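PDB 6KHO: tryptophan decarboxylase 1 from Oryza sativa subsp. japonica, which uses pyridoxal 5'-phosphate to decarboxylate L-tryptophan to tryptamine and 5-hydroxy-L-tryptophan to serotonin, and forms homodimers. Local coordinates for residues G237-Y242 / P246-E251; K413-L418 / S500-I505. One frame throughout, in Å; residues are numbered along the deposited sequence.

In the fold
Both contacts lie near the periphery of the subunit, with centres about 24 Å (contact 1) and about 25 Å (contact 2) from the centre of the chain. They occupy different parts of the PLP-dependent decarboxylase fold. Contact 1 belongs to the edge of the seven-stranded mixed sheet, and contact 2 to the helices packed with the four-stranded antiparallel sheet. Their centres are about 31 Å apart and their nearest atoms about 11 Å, so they do not touch; along the chain contact 1 closes before contact 2 opens. Neither lies at the cofactor pocket formed by residues such as H214 and K330. The F415 side chain in contact 2 is about 13 Å from a bound calcium ion.

Contact 1. Residues G237-Y242 / P246-E251; sequences GAETDY and PARLLE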
# COMPACT_ATOMS: atom_id res chain seq x y z
N GLY A 237 -22.93 -15.28 -19.88
CA GLY A 237 -22.93 -15.51 -21.31
C GLY A 237 -23.39 -14.30 -22.07
O GLY A 237 -23.77 -13.27 -21.50
N ALA A 238 -23.36 -14.42 -23.40
CA ALA A 238 -23.64 -13.29 -24.27
C ALA A 238 -25.07 -12.79 -24.12
O ALA A 238 -25.37 -11.66 -24.52
CB ALA A 238 -23.38 -13.67 -25.73
N GLU A 239 -25.95 -13.61 -23.55
CA GLU A 239 -27.35 -13.23 -23.39
C GLU A 239 -27.52 -12.05 -22.44
O GLU A 239 -28.49 -11.30 -22.57
CB GLU A 239 -28.15 -14.44 -22.90
CG GLU A 239 -27.54 -15.14 -21.69
CD GLU A 239 -27.02 -16.53 -22.00
OE1 GLU A 239 -25.97 -16.67 -22.67
OE2 GLU A 239 -27.69 -17.51 -21.57
N THR A 240 -26.59 -11.85 -21.50
CA THR A 240 -26.61 -10.70 -20.60
C THR A 240 -25.42 -9.75 -20.85
O THR A 240 -25.06 -8.98 -19.95
CB THR A 240 -26.61 -11.14 -19.14
OG1 THR A 240 -25.43 -11.93 -18.90
CG2 THR A 240 -27.85 -11.97 -18.82
N ASP A 241 -24.82 -9.82 -22.03
CA ASP A 241 -23.58 -9.11 -22.34
C ASP A 241 -22.53 -9.38 -21.27
O ASP A 241 -21.76 -8.50 -20.87
CB ASP A 241 -23.83 -7.62 -22.52
CG ASP A 241 -24.61 -7.32 -23.79
OD1 ASP A 241 -24.37 -8.00 -24.81
OD2 ASP A 241 -25.46 -6.40 -23.77
N TYR A 242 -22.51 -10.63 -20.79
CA TYR A 242 -21.56 -11.15 -19.82
C TYR A 242 -21.70 -10.49 -18.44
O TYR A 242 -20.81 -10.66 -17.60
CB TYR A 242 -20.13 -11.06 -20.36
CG TYR A 242 -20.01 -11.88 -21.64
CD1 TYR A 242 -19.75 -13.25 -21.57
CD2 TYR A 242 -20.21 -11.31 -22.89
CE1 TYR A 242 -19.66 -14.03 -22.73
CE2 TYR A 242 -20.13 -12.08 -24.06
CZ TYR A 242 -19.85 -13.44 -23.97
OH TYR A 242 -19.76 -14.22 -25.10
N PRO A 246 -29.04 -12.36 -12.28
CA PRO A 246 -29.42 -12.55 -10.87
C PRO A 246 -30.20 -13.83 -10.63
O PRO A 246 -30.18 -14.36 -9.51
CB PRO A 246 -30.27 -11.30 -10.57
CG PRO A 246 -30.03 -10.37 -11.71
CD PRO A 246 -29.73 -11.22 -12.89
N ALA A 247 -30.89 -14.36 -11.66
CA ALA A 247 -31.52 -15.67 -11.50
C ALA A 247 -30.47 -16.75 -11.27
O ALA A 247 -30.66 -17.63 -10.42
CB ALA A 247 -32.38 -15.99 -12.73
N ARG A 248 -29.36 -16.71 -12.01
CA ARG A 248 -28.30 -17.69 -11.79
C ARG A 248 -27.66 -17.51 -10.42
O ARG A 248 -27.26 -18.50 -9.79
CB ARG A 248 -27.24 -17.58 -12.90
CG ARG A 248 -27.55 -18.39 -14.16
CD ARG A 248 -26.45 -18.32 -15.21
NE ARG A 248 -26.99 -18.49 -16.56
CZ ARG A 248 -26.26 -18.49 -17.68
NH1 ARG A 248 -24.95 -18.33 -17.64
NH2 ARG A 248 -26.86 -18.65 -18.86
N LEU A 249 -27.57 -16.28 -9.93
CA LEU A 249 -27.02 -16.06 -8.59
C LEU A 249 -27.95 -16.62 -7.52
O LEU A 249 -27.50 -17.29 -6.58
CB LEU A 249 -26.77 -14.56 -8.38
CG LEU A 249 -26.43 -14.17 -6.94
CD1 LEU A 249 -25.07 -14.73 -6.53
CD2 LEU A 249 -26.46 -12.65 -6.77
N LEU A 250 -29.25 -16.35 -7.64
CA LEU A 250 -30.22 -16.84 -6.66
C LEU A 250 -30.23 -18.36 -6.60
O LEU A 250 -30.30 -18.96 -5.51
CB LEU A 250 -31.62 -16.30 -6.97
CG LEU A 250 -32.79 -16.78 -6.11
CD1 LEU A 250 -32.48 -16.73 -4.63
CD2 LEU A 250 -34.02 -15.94 -6.41
N GLU A 251 -30.15 -19.02 -7.76
CA GLU A 251 -30.15 -20.48 -7.75
C GLU A 251 -28.90 -21.03 -7.06
O GLU A 251 -29.00 -21.96 -6.25
CB GLU A 251 -30.26 -20.98 -9.19
CG GLU A 251 -29.89 -22.42 -9.37
CD GLU A 251 -29.65 -22.76 -10.83
OE1 GLU A 251 -29.56 -23.97 -11.15
OE2 GLU A 251 -29.54 -21.82 -11.64
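G237 and R248 form the closest backbone pair between the 237-242 turn and the first turns of helix 246-258, yet their CA atoms are 11.1 Å apart, and a long arginine side chain spans most of that gap. R248 runs extended from CG to NE and sends its guanidinium to E239, where NH2 makes a salt bridge of 3.1 Å with OE2. The two side chains cross at nearly a right angle, with the carboxylate and guanidinium planes 83° apart, so the groups do not lie flat in the paired, two-pronged arrangement. The E239 chain leaves its backbone with CG between N and the carbonyl carbon (chi1 50°) and bends again at chi2, which turns the carboxylate back toward the arginine. R248 NH1 lies 4.3 Å from G237 N, a looser approach; its hydrogen bond goes to P235 O, giving the guanidinium a second hold on the loop. Within the turn, G237 O accepts two backbone bonds, from Y242 N at 3.0 Å and T240 N at 3.2 Å, which close the turn. E239 is exposed and also touches a crystal neighbour, so its exact pose may differ in solution. D245 OD1 bonds A247 N at the start of the helix, while L249 packs on I234 and on V284 and V287 of helix 281-289. The salt bridge thus spans the loop leading from edge strand 231-234 into helix 246-258, part of the beta-alpha-beta crossover to parallel strand 262-269.

Contact 2. Residues K413-L418 / S500-I505; sequences KVFEDL and SAWELI
Within 413-418, the segment that presents F415 and L418 to W502, a short salt bridge of 2.6 Å runs from K413 NZ to D417 OD2, linking two exposed residues one helical turn apart. Across the interface the side chains meet through carbon and aromatic contacts. Segments 413-418 and 500-505 run nearly parallel, their axes 10.7 Å apart at closest approach and inclined by 25°, with F415 and W502 as the nearest backbone pair. W502 is met from two directions. L418 lies over one face of the indole: its CB stands 3.6 Å from the centroid of the five-membered ring, close to the ring normal, in a CH-pi contact, and its CD1 methyl reaches toward CG and CD1 of the indole. The carbonyl oxygen of L418 lies on the same side of the indole plane but beyond its rim, 3.3 Å from W502 CZ2. F415 swings out with CG anti to its backbone N (chi1 -178°) and receives the six-membered edge of W502 toward its face. This is an offset edge-to-face pair, centroids 5.8 Å apart and planes 80° from each other, with F415 CE1 4.1 Å from W502 CE3. I505 comes from the opposite direction to F415, its CD1 methyl in the plane of the phenyl ring at the edge, 3.9 Å from CE1. The cluster continues into the antiparallel sheet, where F415 stacks on F486 and meets F438 edge-to-face, while W502 has a similar edge-to-face partner in F425. Dispersion and aromatic contacts therefore join helix 386-420 to the C-terminal helix 495-513; the nearby ion pairs, K413 with D417 and E416 with R420 and R431, lie outside the joint rather than across it.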
# COMPACT_ATOMS: atom_id res chain seq x y z
N LYS A 413 -15.78 6.10 -28.95
CA LYS A 413 -16.87 5.96 -29.90
C LYS A 413 -16.38 6.16 -31.33
O LYS A 413 -16.85 5.48 -32.25
CB LYS A 413 -18.00 6.94 -29.58
CG LYS A 413 -19.36 6.47 -30.06
CD LYS A 413 -20.39 7.59 -30.07
CE LYS A 413 -21.66 7.17 -30.81
NZ LYS A 413 -21.38 6.79 -32.23
N VAL A 414 -15.42 7.07 -31.53
CA VAL A 414 -14.79 7.22 -32.84
C VAL A 414 -14.17 5.89 -33.28
O VAL A 414 -14.39 5.43 -34.41
CB VAL A 414 -13.75 8.35 -32.81
CG1 VAL A 414 -12.78 8.23 -33.97
CG2 VAL A 414 -14.45 9.72 -32.85
N PHE A 415 -13.41 5.25 -32.39
CA PHE A 415 -12.75 4.00 -32.74
C PHE A 415 -13.76 2.88 -33.00
O PHE A 415 -13.56 2.06 -33.90
CB PHE A 415 -11.78 3.58 -31.64
CG PHE A 415 -11.00 2.33 -31.94
CD1 PHE A 415 -9.81 2.39 -32.62
CD2 PHE A 415 -11.47 1.09 -31.52
CE1 PHE A 415 -9.08 1.25 -32.89
CE2 PHE A 415 -10.75 -0.06 -31.79
CZ PHE A 415 -9.56 0.02 -32.48
N GLU A 416 -14.82 2.82 -32.19
CA GLU A 416 -15.83 1.77 -32.36
C GLU A 416 -16.52 1.88 -33.71
O GLU A 416 -16.71 0.88 -34.42
CB GLU A 416 -16.85 1.84 -31.22
CG GLU A 416 -18.01 0.84 -31.37
CD GLU A 416 -19.23 1.22 -30.55
OE1 GLU A 416 -19.16 2.19 -29.75
OE2 GLU A 416 -20.27 0.55 -30.70
N ASP A 417 -16.90 3.10 -34.10
CA ASP A 417 -17.55 3.32 -35.38
C ASP A 417 -16.59 3.11 -36.55
O ASP A 417 -17.04 2.80 -37.66
CB ASP A 417 -18.16 4.72 -35.42
CG ASP A 417 -19.33 4.86 -34.44
OD1 ASP A 417 -19.80 3.81 -33.93
OD2 ASP A 417 -19.77 6.00 -34.18
N LEU A 418 -15.28 3.24 -36.33
CA LEU A 418 -14.33 2.88 -37.37
C LEU A 418 -14.24 1.37 -37.54
O LEU A 418 -14.17 0.87 -38.67
CB LEU A 418 -12.96 3.48 -37.06
CG LEU A 418 -12.81 4.99 -37.24
CD1 LEU A 418 -11.52 5.47 -36.60
CD2 LEU A 418 -12.87 5.41 -38.70
N SER A 500 -4.85 7.23 -36.00
CA SER A 500 -3.64 6.63 -36.56
C SER A 500 -3.49 5.17 -36.13
O SER A 500 -2.95 4.35 -36.89
CB SER A 500 -2.41 7.43 -36.13
OG SER A 500 -2.46 8.76 -36.62
N ALA A 501 -3.92 4.84 -34.91
CA ALA A 501 -3.93 3.45 -34.48
C ALA A 501 -4.84 2.60 -35.37
O ALA A 501 -4.51 1.46 -35.70
CB ALA A 501 -4.36 3.35 -33.02
N TRP A 502 -6.00 3.14 -35.75
CA TRP A 502 -6.91 2.41 -36.63
C TRP A 502 -6.27 2.15 -37.98
O TRP A 502 -6.34 1.03 -38.51
CB TRP A 502 -8.21 3.19 -36.79
CG TRP A 502 -9.18 2.51 -37.73
CD1 TRP A 502 -9.82 3.06 -38.80
CD2 TRP A 502 -9.62 1.14 -37.66
NE1 TRP A 502 -10.63 2.12 -39.41
CE2 TRP A 502 -10.52 0.94 -38.73
CE3 TRP A 502 -9.34 0.06 -36.80
CZ2 TRP A 502 -11.15 -0.30 -38.96
CZ3 TRP A 502 -9.97 -1.16 -37.03
CH2 TRP A 502 -10.86 -1.33 -38.11
N GLU A 503 -5.65 3.18 -38.57
CA GLU A 503 -4.95 3.01 -39.84
C GLU A 503 -3.88 1.93 -39.74
O GLU A 503 -3.70 1.14 -40.66
CB GLU A 503 -4.33 4.33 -40.28
CG GLU A 503 -5.34 5.45 -40.49
CD GLU A 503 -6.41 5.09 -41.50
OE1 GLU A 503 -6.07 4.45 -42.52
OE2 GLU A 503 -7.59 5.44 -41.28
N LEU A 504 -3.17 1.88 -38.61
CA LEU A 504 -2.11 0.89 -38.46
C LEU A 504 -2.69 -0.52 -38.35
O LEU A 504 -2.11 -1.48 -38.87
CB LEU A 504 -1.23 1.22 -37.26
CG LEU A 504 -0.17 0.18 -36.91
CD1 LEU A 504 0.79 0.03 -38.07
CD2 LEU A 504 0.57 0.50 -35.62
N ILE A 505 -3.84 -0.66 -37.68
CA ILE A 505 -4.53 -1.95 -37.63
C ILE A 505 -4.99 -2.35 -39.03
O ILE A 505 -4.74 -3.48 -39.47
CB ILE A 505 -5.73 -1.88 -36.65
CG1 ILE A 505 -5.25 -1.72 -35.20
CG2 ILE A 505 -6.60 -3.13 -36.79
CD1 ILE A 505 -6.28 -1.05 -34.30